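Methylocystis parvus OBBP MbnE (Methylocystis parvus OBBP, PDB 5ICQ) probably binds the copper-chelating peptide methanobactin in the periplasm, as a solute-binding protein of the family that serves peptide transporters. Local coordinates at residues Phe324-Arg329 with Phe492-Gly497; Gln488-Asp493 with Glu521-Leu526. All coordinates share one frame; numbering follows the deposited sequence.

Interaction 1 (Phe324-Arg329 with Phe492-Gly497); sequences FVFNTR and FDMMIG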
loop_
_atom_site.group_PDB
_atom_site.type_symbol
_atom_site.label_atom_id
_atom_site.label_comp_id
_atom_site.label_asym_id
_atom_site.label_seq_id
_atom_site.Cartn_x
_atom_site.Cartn_y
_atom_site.Cartn_z
ATOM N N PHE A 324 -12.594 -10.381 -7.338
ATOM C CA PHE A 324 -12.513 -11.521 -8.242
ATOM C C PHE A 324 -11.964 -11.050 -9.581
ATOM O O PHE A 324 -12.576 -10.203 -10.235
ATOM C CB PHE A 324 -13.892 -12.159 -8.463
ATOM C CG PHE A 324 -14.458 -12.869 -7.261
ATOM C CD1 PHE A 324 -13.953 -14.106 -6.859
ATOM C CD2 PHE A 324 -15.536 -12.329 -6.575
ATOM C CE1 PHE A 324 -14.491 -14.776 -5.755
ATOM C CE2 PHE A 324 -16.094 -13.000 -5.490
ATOM C CZ PHE A 324 -15.563 -14.231 -5.082
ATOM N N VAL A 325 -10.842 -11.616 -10.013
ATOM C CA VAL A 325 -10.186 -11.192 -11.245
ATOM C C VAL A 325 -10.559 -12.150 -12.364
ATOM O O VAL A 325 -10.381 -13.364 -12.223
ATOM C CB VAL A 325 -8.658 -11.159 -11.074
ATOM C CG1 VAL A 325 -8.015 -10.822 -12.409
ATOM C CG2 VAL A 325 -8.254 -10.131 -10.020
ATOM N N PHE A 326 -11.028 -11.605 -13.493
ATOM C CA PHE A 326 -11.244 -12.401 -14.700
ATOM C C PHE A 326 -9.936 -12.579 -15.463
ATOM O O PHE A 326 -9.189 -11.621 -15.669
ATOM C CB PHE A 326 -12.250 -11.717 -15.643
ATOM C CG PHE A 326 -13.643 -11.564 -15.083
ATOM C CD1 PHE A 326 -14.592 -12.568 -15.250
ATOM C CD2 PHE A 326 -14.028 -10.378 -14.468
ATOM C CE1 PHE A 326 -15.897 -12.399 -14.777
ATOM C CE2 PHE A 326 -15.303 -10.203 -13.984
ATOM C CZ PHE A 326 -16.252 -11.212 -14.144
ATOM N N ASN A 327 -9.670 -13.799 -15.922
ATOM C CA ASN A 327 -8.513 -13.980 -16.794
ATOM C C ASN A 327 -8.956 -13.663 -18.215
ATOM O O ASN A 327 -9.460 -14.530 -18.939
ATOM C CB ASN A 327 -7.936 -15.388 -16.692
ATOM C CG ASN A 327 -6.676 -15.544 -17.539
ATOM O OD1 ASN A 327 -6.319 -14.636 -18.293
ATOM N ND2 ASN A 327 -5.990 -16.679 -17.406
ATOM N N THR A 328 -8.751 -12.402 -18.633
ATOM C CA THR A 328 -9.271 -12.006 -19.938
ATOM C C THR A 328 -8.437 -12.564 -21.082
ATOM O O THR A 328 -8.790 -12.341 -22.243
ATOM C CB THR A 328 -9.349 -10.483 -20.081
ATOM O OG1 THR A 328 -8.026 -9.918 -20.174
ATOM C CG2 THR A 328 -10.032 -9.876 -18.846
ATOM N N ARG A 329 -7.341 -13.267 -20.789
ATOM C CA ARG A 329 -6.583 -13.939 -21.842
ATOM C C ARG A 329 -7.327 -15.142 -22.390
ATOM O O ARG A 329 -7.002 -15.621 -23.486
ATOM C CB ARG A 329 -5.218 -14.411 -21.320
ATOM C CG ARG A 329 -4.374 -13.324 -20.656
ATOM C CD ARG A 329 -3.196 -13.950 -19.913
ATOM N NE ARG A 329 -2.502 -12.979 -19.053
ATOM C CZ ARG A 329 -2.897 -12.663 -17.824
ATOM N NH1 ARG A 329 -3.991 -13.222 -17.315
ATOM N NH2 ARG A 329 -2.212 -11.785 -17.102
ATOM N N PHE A 492 -5.434 -19.906 -14.531
ATOM C CA PHE A 492 -6.699 -19.839 -13.805
ATOM C C PHE A 492 -7.738 -19.202 -14.721
ATOM O O PHE A 492 -7.393 -18.493 -15.676
ATOM C CB PHE A 492 -6.556 -19.046 -12.491
ATOM C CG PHE A 492 -6.058 -17.623 -12.686
ATOM C CD1 PHE A 492 -6.944 -16.599 -13.007
ATOM C CD2 PHE A 492 -4.706 -17.321 -12.546
ATOM C CE1 PHE A 492 -6.488 -15.298 -13.210
ATOM C CE2 PHE A 492 -4.241 -16.016 -12.734
ATOM C CZ PHE A 492 -5.136 -15.008 -13.068
ATOM N N ASP A 493 -9.015 -19.499 -14.443
ATOM C CA ASP A 493 -10.106 -18.754 -15.075
ATOM C C ASP A 493 -10.404 -17.485 -14.293
ATOM O O ASP A 493 -10.584 -16.406 -14.878
ATOM C CB ASP A 493 -11.388 -19.599 -15.151
ATOM C CG ASP A 493 -11.252 -20.831 -16.031
ATOM O OD1 ASP A 493 -10.477 -20.806 -17.019
ATOM O OD2 ASP A 493 -11.951 -21.827 -15.731
ATOM N N MET A 494 -10.471 -17.616 -12.969
ATOM C CA MET A 494 -10.767 -16.529 -12.048
ATOM C C MET A 494 -10.035 -16.802 -10.744
ATOM O O MET A 494 -9.884 -17.957 -10.337
ATOM C CB MET A 494 -12.280 -16.419 -11.788
ATOM C CG MET A 494 -12.667 -15.346 -10.748
ATOM S SD MET A 494 -14.465 -15.164 -10.627
ATOM C CE MET A 494 -14.810 -14.282 -12.142
ATOM N N MET A 495 -9.567 -15.742 -10.101
ATOM C CA MET A 495 -8.960 -15.874 -8.787
ATOM C C MET A 495 -9.198 -14.559 -8.076
ATOM O O MET A 495 -9.720 -13.608 -8.663
ATOM C CB MET A 495 -7.462 -16.217 -8.877
ATOM C CG MET A 495 -6.606 -15.168 -9.566
ATOM S SD MET A 495 -4.834 -15.567 -9.404
ATOM C CE MET A 495 -4.530 -15.020 -7.721
ATOM N N ILE A 496 -8.837 -14.498 -6.803
ATOM C CA ILE A 496 -8.990 -13.262 -6.038
ATOM C C ILE A 496 -7.651 -12.545 -6.040
ATOM O O ILE A 496 -6.616 -13.156 -5.749
ATOM C CB ILE A 496 -9.501 -13.546 -4.615
ATOM C CG1 ILE A 496 -10.961 -14.003 -4.705
ATOM C CG2 ILE A 496 -9.368 -12.296 -3.744
ATOM C CD1 ILE A 496 -11.547 -14.536 -3.400
ATOM N N GLY A 497 -7.657 -11.262 -6.412
ATOM C CA GLY A 497 -6.432 -10.507 -6.532
ATOM C C GLY A 497 -6.524 -9.206 -5.763
ATOM O O GLY A 497 -7.609 -8.734 -5.427
#
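Met494 bends over the ring of Phe326 and passes Phe324, filling the hollow between them. The bend at chi3 (-74°) sets its CE over the face of the Phe326 ring, 3.8 Å from the centroid, a CH-pi contact. Its SD rests 3.7 Å from Phe324 CB and 4.8 Å from the Phe324 ring centroid, an oblique Met-aromatic contact. Ile496 lies alongside Phe324, its CG1 3.7 Å from Phe324 CD1. On the other face Val325 CG2 packs over the Gly497 backbone, 3.8 Å from its N, with little room for a side chain. Antiparallel strands 322-326 and 494-498 pair here inside a mixed sheet, and Val325 N to Met495 O (2.7 Å) is nearly straight.

Past the strand, Asn327 N bonds Asp493 O, CB fits against Phe492 CE1, and ND2 donates to Phe492 O at 2.9 Å. Asn327 OD1 accepts from Arg329 N and NH1 on opposite faces; the first makes an Asx turn leading the chain out. Cut back to alanine, this position would probably leave Phe492 O without its side-chain donor and the turn without its acceptor. An apolar sheet core is thus closed at its end by one amide using both donor and acceptor.

Interaction 2 (Gln488-Asp493 with Glu521-Leu526); sequences QKFDFD and ESSFNL
Phe490 points its ring at the 521-526 loop and meets it mostly through backbone. CE1 lies 3.7 Å from Asn525 O and also near Leu526 CD2, while Ser523 OG stands at the ring edge by CZ. Phe490 is the first residue to leave the helical path after helix 480-489, in a Schellman motif. Its positive phi (58°) turns the chain, and with CG anti to its own carbonyl carbon (chi1 -51°) the ring lies back under the last turn. Gln488 O sits over the centre of one ring face. Arg329 makes a cation-pi contact with the same ring.

Gln488 O is also the polar link to the loop. Ser522 N donates to it at 2.9 Å, in the carbonyl plane and on a lone pair. Ser522 OG lies against the aliphatic part of Gln488, 3.4 Å from CG. This is packing, not a hydrogen bond.

Lys489 and Glu521 are neighbours without a salt bridge. Lys489 runs extended, and NZ stays 5.8 Å from Glu521 OE2. The carboxylate oxygen instead lies 3.8 Å from Lys489 CG. A water donates to both Lys489 O and Glu521 OE2, so it bridges the helix end and the loop.

Ser523 takes the crowded position, OG between its N and carbonyl carbon (chi1 87°). There it accepts from Asn525 N, an ST turn, and it also bonds Thr517 O. Phe492 reaches the far end of the loop: its CZ comes edge-on to Leu526 O at 3.4 Å. That oxygen also accepts from Arg329 NH1.

The two sides share one direct hydrogen bond; the rest is packing, chiefly of two rings against carbonyls, a hydroxyl and Leu526, and one bridging water. The opposite charges of Lys489 and Glu521 may attract weakly through solvent.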
loop_
_atom_site.group_PDB
_atom_site.type_symbol
_atom_site.label_atom_id
_atom_site.label_comp_id
_atom_site.label_asym_id
_atom_site.label_seq_id
_atom_site.Cartn_x
_atom_site.Cartn_y
_atom_site.Cartn_z
ATOM N N GLN A 488 1.460 -17.260 -11.020
ATOM C CA GLN A 488 2.588 -16.744 -11.793
ATOM C C GLN A 488 2.436 -17.024 -13.281
ATOM O O GLN A 488 2.843 -16.208 -14.118
ATOM C CB GLN A 488 3.897 -17.352 -11.274
ATOM C CG GLN A 488 4.342 -16.727 -9.958
ATOM C CD GLN A 488 5.493 -17.482 -9.309
ATOM O OE1 GLN A 488 5.836 -18.589 -9.722
ATOM N NE2 GLN A 488 6.094 -16.880 -8.288
ATOM N N LYS A 489 1.886 -18.184 -13.632
ATOM C CA LYS A 489 1.698 -18.574 -15.019
ATOM C C LYS A 489 0.341 -18.163 -15.575
ATOM O O LYS A 489 0.066 -18.442 -16.749
ATOM C CB LYS A 489 1.878 -20.089 -15.157
ATOM C CG LYS A 489 3.262 -20.561 -14.724
ATOM C CD LYS A 489 3.449 -22.064 -14.926
ATOM C CE LYS A 489 4.920 -22.463 -14.768
ATOM N NZ LYS A 489 5.141 -23.933 -14.928
ATOM N N PHE A 490 -0.500 -17.507 -14.765
ATOM C CA PHE A 490 -1.863 -17.132 -15.154
ATOM C C PHE A 490 -2.692 -18.358 -15.546
ATOM O O PHE A 490 -3.510 -18.314 -16.472
ATOM C CB PHE A 490 -1.850 -16.085 -16.279
ATOM C CG PHE A 490 -0.956 -14.891 -15.983
ATOM C CD1 PHE A 490 -1.151 -14.118 -14.845
ATOM C CD2 PHE A 490 0.080 -14.549 -16.849
ATOM C CE1 PHE A 490 -0.330 -13.009 -14.565
ATOM C CE2 PHE A 490 0.909 -13.445 -16.583
ATOM C CZ PHE A 490 0.711 -12.683 -15.431
ATOM N N ASP A 491 -2.500 -19.460 -14.816
ATOM C CA ASP A 491 -3.232 -20.697 -15.088
ATOM C C ASP A 491 -4.469 -20.756 -14.188
ATOM O O ASP A 491 -4.563 -21.525 -13.223
ATOM C CB ASP A 491 -2.330 -21.909 -14.895
ATOM C CG ASP A 491 -3.056 -23.217 -15.142
ATOM O OD1 ASP A 491 -4.129 -23.205 -15.798
ATOM O OD2 ASP A 491 -2.561 -24.257 -14.665
ATOM N N PHE A 492 -5.434 -19.906 -14.531
ATOM C CA PHE A 492 -6.699 -19.839 -13.805
ATOM C C PHE A 492 -7.738 -19.202 -14.721
ATOM O O PHE A 492 -7.393 -18.493 -15.676
ATOM C CB PHE A 492 -6.556 -19.046 -12.491
ATOM C CG PHE A 492 -6.058 -17.623 -12.686
ATOM C CD1 PHE A 492 -6.944 -16.599 -13.007
ATOM C CD2 PHE A 492 -4.706 -17.321 -12.546
ATOM C CE1 PHE A 492 -6.488 -15.298 -13.210
ATOM C CE2 PHE A 492 -4.241 -16.016 -12.734
ATOM C CZ PHE A 492 -5.136 -15.008 -13.068
ATOM N N ASP A 493 -9.015 -19.499 -14.443
ATOM C CA ASP A 493 -10.106 -18.754 -15.075
ATOM C C ASP A 493 -10.404 -17.485 -14.293
ATOM O O ASP A 493 -10.584 -16.406 -14.878
ATOM C CB ASP A 493 -11.388 -19.599 -15.151
ATOM C CG ASP A 493 -11.252 -20.831 -16.031
ATOM O OD1 ASP A 493 -10.477 -20.806 -17.019
ATOM O OD2 ASP A 493 -11.951 -21.827 -15.731
ATOM N N GLU A 521 5.189 -13.485 -17.208
ATOM C CA GLU A 521 5.034 -14.377 -16.062
ATOM C C GLU A 521 5.412 -13.672 -14.766
ATOM O O GLU A 521 6.346 -12.866 -14.726
ATOM C CB GLU A 521 5.885 -15.638 -16.243
ATOM C CG GLU A 521 5.385 -16.535 -17.351
ATOM C CD GLU A 521 5.665 -18.009 -17.099
ATOM O OE1 GLU A 521 6.594 -18.330 -16.325
ATOM O OE2 GLU A 521 4.935 -18.846 -17.675
ATOM N N SER A 522 4.634 -13.948 -13.716
ATOM C CA SER A 522 4.779 -13.422 -12.362
ATOM C C SER A 522 4.411 -11.953 -12.227
ATOM O O SER A 522 4.611 -11.384 -11.155
ATOM C CB SER A 522 6.201 -13.621 -11.814
ATOM O OG SER A 522 6.541 -14.991 -11.799
ATOM N N SER A 523 3.868 -11.316 -13.261
ATOM C CA SER A 523 3.550 -9.909 -13.079
ATOM C C SER A 523 2.276 -9.758 -12.250
ATOM O O SER A 523 1.512 -10.707 -12.055
ATOM C CB SER A 523 3.399 -9.198 -14.429
ATOM O OG SER A 523 2.079 -9.313 -14.925
ATOM N N PHE A 524 2.049 -8.533 -11.772
ATOM C CA PHE A 524 0.854 -8.175 -11.012
ATOM C C PHE A 524 -0.380 -7.984 -11.879
ATOM O O PHE A 524 -1.470 -7.770 -11.337
ATOM C CB PHE A 524 1.105 -6.892 -10.218
ATOM C CG PHE A 524 2.185 -7.034 -9.185
ATOM C CD1 PHE A 524 2.516 -8.279 -8.683
ATOM C CD2 PHE A 524 2.875 -5.931 -8.711
ATOM C CE1 PHE A 524 3.514 -8.422 -7.731
ATOM C CE2 PHE A 524 3.873 -6.076 -7.757
ATOM C CZ PHE A 524 4.185 -7.319 -7.272
ATOM N N ASN A 525 -0.240 -8.056 -13.197
ATOM C CA ASN A 525 -1.366 -7.816 -14.100
ATOM C C ASN A 525 -2.149 -9.120 -14.271
ATOM O O ASN A 525 -2.095 -9.796 -15.301
ATOM C CB ASN A 525 -0.860 -7.266 -15.433
ATOM C CG ASN A 525 -1.987 -6.738 -16.317
ATOM O OD1 ASN A 525 -3.154 -7.082 -16.126
ATOM N ND2 ASN A 525 -1.632 -5.914 -17.300
ATOM N N LEU A 526 -2.890 -9.475 -13.211
ATOM C CA LEU A 526 -3.527 -10.792 -13.175
ATOM C C LEU A 526 -4.609 -10.937 -14.239
ATOM O O LEU A 526 -4.806 -12.030 -14.778
ATOM C CB LEU A 526 -4.120 -11.036 -11.792
ATOM C CG LEU A 526 -3.104 -10.972 -10.660
ATOM C CD1 LEU A 526 -3.798 -11.146 -9.300
ATOM C CD2 LEU A 526 -2.070 -12.046 -10.882
HETATM O O HOH W 1 2.030 -17.645 -18.588
#

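Overall arrangement
Interaction 1 is core and interaction 2 only partly buried. The first joins two strands of the mixed sheet, with strand 567-572 on the other side of 322-326. The second holds the end of helix 480-489 to a loop between helices 508-513 and 532-543. Their centres are about 9 Å apart. Their segments overlap at Phe492 and Asp493, on the link from helix to strand, and Phe492 takes part in both. Strand pairing and sulfur, methyl and ring packing dominate in 324-329 with 492-497. In 488-493 with 521-526 there are aromatic edges, hydroxyls and a water beside the exposed Lys489 and Glu521. Arg329, held in the turn of interaction 1, also reaches the loop of interaction 2.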